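Long-range contacts in glycoside hydrolase family 31 (Trueperella pyogenes, PDB 5I0F), which degrades cycloalternan, a cyclic oligosaccharide of glucose, probably by hydrolysis through a covalent glycosyl-enzyme intermediate: residues I389-T394 with G469-G474; M436-T441 with L477-G482. All blocks are in the same frame, centred on the assembly; numbering follows the deposited sequence.

Interaction 1: I389-T394 with G469-G474; sequences IPLQKT and GEHAWG
L391 turns its CG opposite the carbonyl carbon and beside its own backbone N (chi1 -68°), and H471 does the same (chi1 -40°), which brings a leucine methyl over one face of the imidazole. L391 CD1 lies 3.6 Å from the centroid of the H471 ring and 1° off its normal, a CH-pi contact centred on the ring. The neighbouring residues reach NE2 from other directions. P390 CD comes to the ring edge, 3.8 Å from H471 NE2, while I389 CD1 approaches the ring obliquely, 3.7 Å from H471 NE2. P390 CG rests 3.7 Å from G469 N. P390 is the centre of an inverse gamma turn, which bends the chain as it leaves strand 383-388. The contact joins the loops that follow two adjacent strands, 383-388 and 463-466, of the (beta/alpha)8 barrel. In family 31 the catalytic nucleophile follows the fourth barrel strand, here 463-466, and the I389 side chain is about 6 Å from a bound glucose. No hydrogen bond is assigned between 389-394 and 469-474, so shape and dispersion probably carry the contact, the methyl over the face and the groups at the NE2 end probably limiting ring tilt.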
ATOM      1  N   ILE A 389      12.546  -1.481   6.653  1.00 17.17           N
ATOM      2  CA  ILE A 389      12.340  -1.391   5.214  1.00 18.17           C
ATOM      3  C   ILE A 389      12.919  -2.705   4.599  1.00 18.26           C
ATOM      4  O   ILE A 389      13.974  -3.181   5.074  1.00 17.96           O
ATOM      5  CB  ILE A 389      13.059  -0.140   4.651  1.00 19.66           C
ATOM      6  CG1 ILE A 389      12.807   0.077   3.163  1.00 21.07           C
ATOM      7  CG2 ILE A 389      14.568  -0.237   4.849  1.00 19.85           C
ATOM      8  CD1 ILE A 389      11.462   0.635   2.868  1.00 21.87           C
ATOM      9  N   PRO A 390      12.259  -3.296   3.583  1.00 18.25           N
ATOM     10  CA  PRO A 390      12.791  -4.558   3.010  1.00 18.47           C
ATOM     11  C   PRO A 390      13.751  -4.259   1.854  1.00 19.08           C
ATOM     12  O   PRO A 390      13.518  -4.659   0.709  1.00 18.47           O
ATOM     13  CB  PRO A 390      11.533  -5.264   2.537  1.00 18.61           C
ATOM     14  CG  PRO A 390      10.626  -4.153   2.095  1.00 18.64           C
ATOM     15  CD  PRO A 390      11.005  -2.914   2.886  1.00 18.30           C
ATOM     16  N   LEU A 391      14.797  -3.511   2.185  1.00 19.59           N
ATOM     17  CA  LEU A 391      15.839  -3.070   1.264  1.00 20.11           C
ATOM     18  C   LEU A 391      17.173  -2.996   2.010  1.00 21.06           C
ATOM     19  O   LEU A 391      17.212  -2.761   3.216  1.00 21.13           O
ATOM     20  CB  LEU A 391      15.539  -1.703   0.653  1.00 20.32           C
ATOM     21  CG  LEU A 391      14.337  -1.636  -0.317  1.00 20.23           C
ATOM     22  CD1 LEU A 391      13.997  -0.197  -0.669  1.00 19.99           C
ATOM     23  CD2 LEU A 391      14.613  -2.438  -1.585  1.00 20.82           C
ATOM     24  N   GLN A 392      18.264  -3.177   1.271  1.00 21.26           N
ATOM     25  CA  GLN A 392      19.601  -3.113   1.844  1.00 22.09           C
ATOM     26  C   GLN A 392      20.348  -2.099   1.000  1.00 22.88           C
ATOM     27  O   GLN A 392      20.657  -2.383  -0.175  1.00 23.27           O
ATOM     28  CB  GLN A 392      20.284  -4.470   1.776  1.00 22.82           C
ATOM     29  CG  GLN A 392      21.688  -4.488   2.376  1.00 23.81           C
ATOM     30  CD  GLN A 392      21.701  -4.528   3.897  1.00 23.76           C
ATOM     31  OE1 GLN A 392      21.064  -5.382   4.510  1.00 24.28           O
ATOM     32  NE2 GLN A 392      22.459  -3.634   4.506  1.00 24.25           N
ATOM     33  N   LYS A 393      20.612  -0.931   1.573  1.00 23.69           N
ATOM     34  CA  LYS A 393      21.315   0.124   0.845  1.00 25.97           C
ATOM     35  C   LYS A 393      22.666  -0.374   0.333  1.00 28.00           C
ATOM     36  O   LYS A 393      23.302  -1.213   0.959  1.00 27.05           O
ATOM     37  CB  LYS A 393      21.555   1.350   1.711  1.00 26.08           C
ATOM     38  CG  LYS A 393      20.331   2.163   2.095  1.00 26.54           C
ATOM     39  CD  LYS A 393      20.742   3.286   3.040  1.00 27.32           C
ATOM     40  CE  LYS A 393      19.657   4.352   3.169  1.00 28.43           C
ATOM     41  NZ  LYS A 393      20.076   5.521   3.990  1.00 28.59           N
ATOM     42  N   THR A 394      23.090   0.181  -0.796  1.00 31.15           N
ATOM     43  CA  THR A 394      24.404  -0.068  -1.358  1.00 34.66           C
ATOM     44  C   THR A 394      25.118   1.245  -1.754  1.00 38.02           C
ATOM     45  O   THR A 394      25.876   1.250  -2.707  1.00 41.05           O
ATOM     46  CB  THR A 394      24.295  -0.952  -2.620  1.00 34.90           C
ATOM     47  OG1 THR A 394      23.491  -0.277  -3.593  1.00 35.46           O
ATOM     48  CG2 THR A 394      23.657  -2.289  -2.296  1.00 34.45           C
ATOM     49  N   GLY A 469       7.829  -2.183   0.725  1.00 18.28           N
ATOM     50  CA  GLY A 469       7.447  -3.476   0.150  1.00 18.62           C
ATOM     51  C   GLY A 469       6.957  -3.432  -1.297  1.00 18.90           C
ATOM     52  O   GLY A 469       6.675  -4.494  -1.880  1.00 18.94           O
ATOM     53  N   GLU A 470       6.891  -2.228  -1.879  1.00 18.98           N
ATOM     54  CA  GLU A 470       6.364  -2.012  -3.250  1.00 18.93           C
ATOM     55  C   GLU A 470       7.478  -1.907  -4.290  1.00 19.41           C
ATOM     56  O   GLU A 470       7.207  -1.559  -5.419  1.00 20.14           O
ATOM     57  CB  GLU A 470       5.541  -0.725  -3.331  1.00 19.03           C
ATOM     58  CG  GLU A 470       4.602  -0.472  -2.150  1.00 18.51           C
ATOM     59  CD  GLU A 470       5.216   0.297  -0.977  1.00 18.84           C
ATOM     60  OE1 GLU A 470       6.435   0.636  -0.986  1.00 18.95           O
ATOM     61  OE2 GLU A 470       4.457   0.586  -0.013  1.00 18.61           O
ATOM     62  N   HIS A 471       8.705  -2.285  -3.949  1.00 19.09           N
ATOM     63  CA  HIS A 471       9.886  -1.854  -4.708  1.00 19.42           C
ATOM     64  C   HIS A 471      10.224  -2.714  -5.932  1.00 19.83           C
ATOM     65  O   HIS A 471      11.015  -2.290  -6.792  1.00 20.36           O
ATOM     66  CB  HIS A 471      11.105  -1.829  -3.777  1.00 19.61           C
ATOM     67  CG  HIS A 471      10.798  -1.299  -2.409  1.00 19.30           C
ATOM     68  ND1 HIS A 471      10.529   0.034  -2.176  1.00 19.17           N
ATOM     69  CD2 HIS A 471      10.674  -1.925  -1.219  1.00 19.03           C
ATOM     70  CE1 HIS A 471      10.261   0.207  -0.899  1.00 19.03           C
ATOM     71  NE2 HIS A 471      10.349  -0.963  -0.294  1.00 18.76           N
ATOM     72  N   ALA A 472       9.654  -3.913  -6.020  1.00 19.76           N
ATOM     73  CA  ALA A 472      10.038  -4.869  -7.087  1.00 20.42           C
ATOM     74  C   ALA A 472       9.282  -4.546  -8.356  1.00 20.45           C
ATOM     75  O   ALA A 472       8.057  -4.696  -8.385  1.00 20.17           O
ATOM     76  CB  ALA A 472       9.733  -6.296  -6.669  1.00 20.57           C
ATOM     77  N   TRP A 473      10.005  -4.106  -9.390  1.00 20.62           N
ATOM     78  CA  TRP A 473       9.445  -3.916 -10.719  1.00 20.72           C
ATOM     79  C   TRP A 473      10.231  -4.790 -11.691  1.00 21.60           C
ATOM     80  O   TRP A 473      11.456  -4.738 -11.722  1.00 21.79           O
ATOM     81  CB  TRP A 473       9.567  -2.471 -11.181  1.00 21.07           C
ATOM     82  CG  TRP A 473       8.856  -1.408 -10.388  1.00 20.24           C
ATOM     83  CD1 TRP A 473       7.823  -1.562  -9.492  1.00 20.89           C
ATOM     84  CD2 TRP A 473       9.114  -0.013 -10.455  1.00 20.29           C
ATOM     85  NE1 TRP A 473       7.454  -0.335  -8.981  1.00 20.35           N
ATOM     86  CE2 TRP A 473       8.234   0.630  -9.563  1.00 20.31           C
ATOM     87  CE3 TRP A 473      10.017   0.762 -11.182  1.00 20.88           C
ATOM     88  CZ2 TRP A 473       8.227   2.017  -9.395  1.00 20.59           C
ATOM     89  CZ3 TRP A 473      10.011   2.141 -11.013  1.00 21.14           C
ATOM     90  CH2 TRP A 473       9.128   2.751 -10.112  1.00 20.70           C
ATOM     91  N   GLY A 474       9.527  -5.564 -12.509  1.00 22.06           N
ATOM     92  CA  GLY A 474      10.160  -6.414 -13.517  1.00 22.42           C
ATOM     93  C   GLY A 474       9.410  -7.719 -13.580  1.00 22.60           C
ATOM     94  O   GLY A 474       9.399  -8.481 -12.607  1.00 22.86           O
TER

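Interaction 2: M436-T441 with L477-G482; sequences MPDLST and LRYEDG
D438 faces Y479 and S440 faces D481, the latter pair with CA atoms 5.5 Å apart, where the chain from Y479 to G482 folds into a type I beta turn. D438 carries much of the contact. With its CG anti to the backbone N (chi1 -168°), the carboxylate reaches across to the turn, and E480 N donates to D438 OD2 at 2.7 Å, on the syn side and 19° out of the carboxylate plane. The other oxygen serves its own segment. S440 N meets D438 OD1 at 3.0 Å, nearly end-on to the C-O bond, and closes an Asx turn. S440 OG gives its proton to the syn lone pair of the same D438 OD1 at 2.7 Å and also accepts from D481 N, at 3.0 Å from S440 OG. The hydroxyl thereby bridges the turn and the carboxylate. This pairing joins the approach to helix 442-450, where T441 is the N-cap and its OG1 accepts from G444 N, to the barrel loop between strand 463-466 and helix 485-506. The Y479 ring turns its edge to D438 OD1, the carboxylate and ring planes being perpendicular, while its hydroxyl bonds N489. E480 OE1 is 4.0 Å from D438 OD2, a like-charge approach probably eased by H414, which bonds OE1. A water also donates to E480 OE1 and to D438 O and accepts from T441 OG1. On the turn's flank, T441 CG2 packs 3.7 Å from D481 N.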
ATOM      1  N   MET A 436      17.217  -6.068  -2.650  1.00 22.72           N
ATOM      2  CA  MET A 436      15.944  -6.467  -2.083  1.00 22.08           C
ATOM      3  C   MET A 436      16.034  -7.911  -1.587  1.00 21.65           C
ATOM      4  O   MET A 436      16.258  -8.815  -2.385  1.00 21.50           O
ATOM      5  CB  MET A 436      14.859  -6.275  -3.150  1.00 22.72           C
ATOM      6  CG  MET A 436      13.442  -6.304  -2.640  1.00 23.22           C
ATOM      7  SD  MET A 436      12.274  -5.641  -3.884  1.00 23.87           S
ATOM      8  CE  MET A 436      10.798  -5.664  -2.891  1.00 23.45           C
ATOM      9  N   PRO A 437      15.870  -8.140  -0.266  1.00 20.79           N
ATOM     10  CA  PRO A 437      15.949  -9.513   0.213  1.00 20.73           C
ATOM     11  C   PRO A 437      14.815 -10.356  -0.343  1.00 20.84           C
ATOM     12  O   PRO A 437      13.680  -9.848  -0.574  1.00 20.01           O
ATOM     13  CB  PRO A 437      15.821  -9.385   1.744  1.00 20.68           C
ATOM     14  CG  PRO A 437      15.081  -8.097   1.954  1.00 20.01           C
ATOM     15  CD  PRO A 437      15.485  -7.204   0.806  1.00 20.27           C
ATOM     16  N   ASP A 438      15.127 -11.625  -0.565  1.00 21.50           N
ATOM     17  CA  ASP A 438      14.160 -12.588  -1.077  1.00 22.26           C
ATOM     18  C   ASP A 438      13.471 -13.199   0.127  1.00 21.97           C
ATOM     19  O   ASP A 438      14.058 -13.996   0.841  1.00 22.18           O
ATOM     20  CB  ASP A 438      14.846 -13.660  -1.938  1.00 23.30           C
ATOM     21  CG  ASP A 438      13.858 -14.502  -2.712  1.00 24.12           C
ATOM     22  OD1 ASP A 438      12.737 -14.673  -2.212  1.00 24.12           O
ATOM     23  OD2 ASP A 438      14.183 -15.008  -3.818  1.00 24.25           O
ATOM     24  N   LEU A 439      12.224 -12.802   0.338  1.00 21.04           N
ATOM     25  CA  LEU A 439      11.449 -13.250   1.474  1.00 20.93           C
ATOM     26  C   LEU A 439      10.412 -14.284   1.044  1.00 21.28           C
ATOM     27  O   LEU A 439       9.444 -14.529   1.774  1.00 21.17           O
ATOM     28  CB  LEU A 439      10.800 -12.020   2.150  1.00 20.31           C
ATOM     29  CG  LEU A 439      11.776 -10.896   2.558  1.00 20.07           C
ATOM     30  CD1 LEU A 439      11.021  -9.701   3.127  1.00 19.78           C
ATOM     31  CD2 LEU A 439      12.808 -11.379   3.574  1.00 20.40           C
ATOM     32  N   SER A 440      10.617 -14.896  -0.134  1.00 21.52           N
ATOM     33  CA  SER A 440       9.655 -15.835  -0.711  1.00 22.11           C
ATOM     34  C   SER A 440       9.735 -17.259  -0.141  1.00 22.87           C
ATOM     35  O   SER A 440       8.818 -18.041  -0.369  1.00 23.72           O
ATOM     36  CB  SER A 440       9.763 -15.855  -2.249  1.00 22.31           C
ATOM     37  OG  SER A 440      10.923 -16.544  -2.738  1.00 22.29           O
ATOM     38  N   THR A 441      10.807 -17.593   0.585  1.00 23.22           N
ATOM     39  CA  THR A 441      10.952 -18.904   1.227  1.00 24.02           C
ATOM     40  C   THR A 441      11.278 -18.741   2.704  1.00 24.26           C
ATOM     41  O   THR A 441      11.744 -17.678   3.122  1.00 23.58           O
ATOM     42  CB  THR A 441      12.092 -19.737   0.596  1.00 24.57           C
ATOM     43  OG1 THR A 441      13.362 -19.113   0.847  1.00 24.10           O
ATOM     44  CG2 THR A 441      11.885 -19.900  -0.898  1.00 25.04           C
ATOM     45  N   LEU A 477      11.878 -10.840 -13.037  1.00 24.43           N
ATOM     46  CA  LEU A 477      12.658 -11.034 -11.818  1.00 24.38           C
ATOM     47  C   LEU A 477      12.503 -12.492 -11.352  1.00 24.44           C
ATOM     48  O   LEU A 477      11.537 -13.139 -11.716  1.00 24.26           O
ATOM     49  CB  LEU A 477      12.222 -10.050 -10.726  1.00 23.42           C
ATOM     50  CG  LEU A 477      12.336  -8.542 -11.017  1.00 23.17           C
ATOM     51  CD1 LEU A 477      12.025  -7.751  -9.750  1.00 22.41           C
ATOM     52  CD2 LEU A 477      13.675  -8.143 -11.592  1.00 23.81           C
ATOM     53  N   ARG A 478      13.463 -12.996 -10.578  1.00 25.03           N
ATOM     54  CA  ARG A 478      13.482 -14.379 -10.123  1.00 26.03           C
ATOM     55  C   ARG A 478      13.478 -14.449  -8.602  1.00 25.27           C
ATOM     56  O   ARG A 478      14.288 -13.788  -7.926  1.00 24.45           O
ATOM     57  CB  ARG A 478      14.739 -15.094 -10.631  1.00 28.27           C
ATOM     58  CG  ARG A 478      14.919 -15.052 -12.140  1.00 31.13           C
ATOM     59  CD  ARG A 478      16.161 -15.839 -12.541  1.00 34.68           C
ATOM     60  NE  ARG A 478      16.324 -15.954 -14.002  1.00 37.32           N
ATOM     61  CZ  ARG A 478      15.625 -16.776 -14.795  1.00 39.30           C
ATOM     62  NH1 ARG A 478      15.855 -16.783 -16.110  1.00 41.89           N
ATOM     63  NH2 ARG A 478      14.700 -17.589 -14.299  1.00 40.54           N
ATOM     64  N   TYR A 479      12.603 -15.293  -8.079  1.00 24.38           N
ATOM     65  CA  TYR A 479      12.479 -15.538  -6.651  1.00 23.97           C
ATOM     66  C   TYR A 479      12.839 -16.995  -6.365  1.00 25.26           C
ATOM     67  O   TYR A 479      12.630 -17.888  -7.201  1.00 25.17           O
ATOM     68  CB  TYR A 479      11.056 -15.253  -6.193  1.00 23.24           C
ATOM     69  CG  TYR A 479      10.664 -13.784  -6.188  1.00 22.51           C
ATOM     70  CD1 TYR A 479      10.212 -13.145  -7.341  1.00 22.54           C
ATOM     71  CD2 TYR A 479      10.717 -13.044  -5.020  1.00 22.34           C
ATOM     72  CE1 TYR A 479       9.850 -11.793  -7.327  1.00 22.40           C
ATOM     73  CE2 TYR A 479      10.339 -11.710  -4.986  1.00 21.99           C
ATOM     74  CZ  TYR A 479       9.895 -11.082  -6.136  1.00 22.20           C
ATOM     75  OH  TYR A 479       9.552  -9.743  -6.042  1.00 22.33           O
ATOM     76  N   GLU A 480      13.340 -17.245  -5.161  1.00 25.73           N
ATOM     77  CA  GLU A 480      13.726 -18.582  -4.747  1.00 26.86           C
ATOM     78  C   GLU A 480      12.553 -19.529  -4.601  1.00 26.76           C
ATOM     79  O   GLU A 480      12.751 -20.725  -4.615  1.00 27.01           O
ATOM     80  CB  GLU A 480      14.499 -18.543  -3.428  1.00 27.88           C
ATOM     81  CG  GLU A 480      15.904 -18.008  -3.599  1.00 29.09           C
ATOM     82  CD  GLU A 480      16.693 -18.028  -2.315  1.00 30.11           C
ATOM     83  OE1 GLU A 480      16.291 -17.356  -1.338  1.00 30.12           O
ATOM     84  OE2 GLU A 480      17.736 -18.701  -2.273  1.00 31.41           O
ATOM     85  N   ASP A 481      11.336 -19.015  -4.446  1.00 26.00           N
ATOM     86  CA  ASP A 481      10.141 -19.877  -4.446  1.00 26.42           C
ATOM     87  C   ASP A 481       9.753 -20.396  -5.844  1.00 26.50           C
ATOM     88  O   ASP A 481       8.789 -21.139  -5.957  1.00 26.13           O
ATOM     89  CB  ASP A 481       8.925 -19.175  -3.774  1.00 25.78           C
ATOM     90  CG  ASP A 481       8.349 -18.015  -4.602  1.00 26.17           C
ATOM     91  OD1 ASP A 481       8.969 -17.608  -5.611  1.00 25.82           O
ATOM     92  OD2 ASP A 481       7.254 -17.483  -4.225  1.00 26.31           O
ATOM     93  N   GLY A 482      10.479 -19.995  -6.890  1.00 26.79           N
ATOM     94  CA  GLY A 482      10.196 -20.436  -8.259  1.00 27.89           C
ATOM     95  C   GLY A 482       9.386 -19.435  -9.068  1.00 27.46           C
ATOM     96  O   GLY A 482       9.331 -19.548 -10.273  1.00 27.95           O
TER
HETATM   97  O   HOH W   1      13.932 -16.748  -0.256  1.00 26.95           O
HETATM   98  O   HOH W   2      16.044 -15.112  -5.975  1.00 27.20           O
HETATM   99  O   HOH W   3       6.345 -17.057  -1.628  1.00 23.27           O

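Both contacts use the long loop between strand 463-466 and helix 485-506, first near its start and then further along, and their segments alternate in the sequence. They illustrate how one barrel loop can be held by apolar packing near the sugar site and by polar bonds toward the surface. Interaction 1 is buried and relies on aliphatic groups round an imidazole. Interaction 2 is only partly buried; there, carboxylate, hydroxyl, backbone N-H and water do most of the joining. Their centres are 12 Å apart, and the two sites meet directly: P390 O packs 3.2 Å from P437 CD. Helix 485-506 backs both, with Y492 touching P390 in one and M436 and L439 in the other.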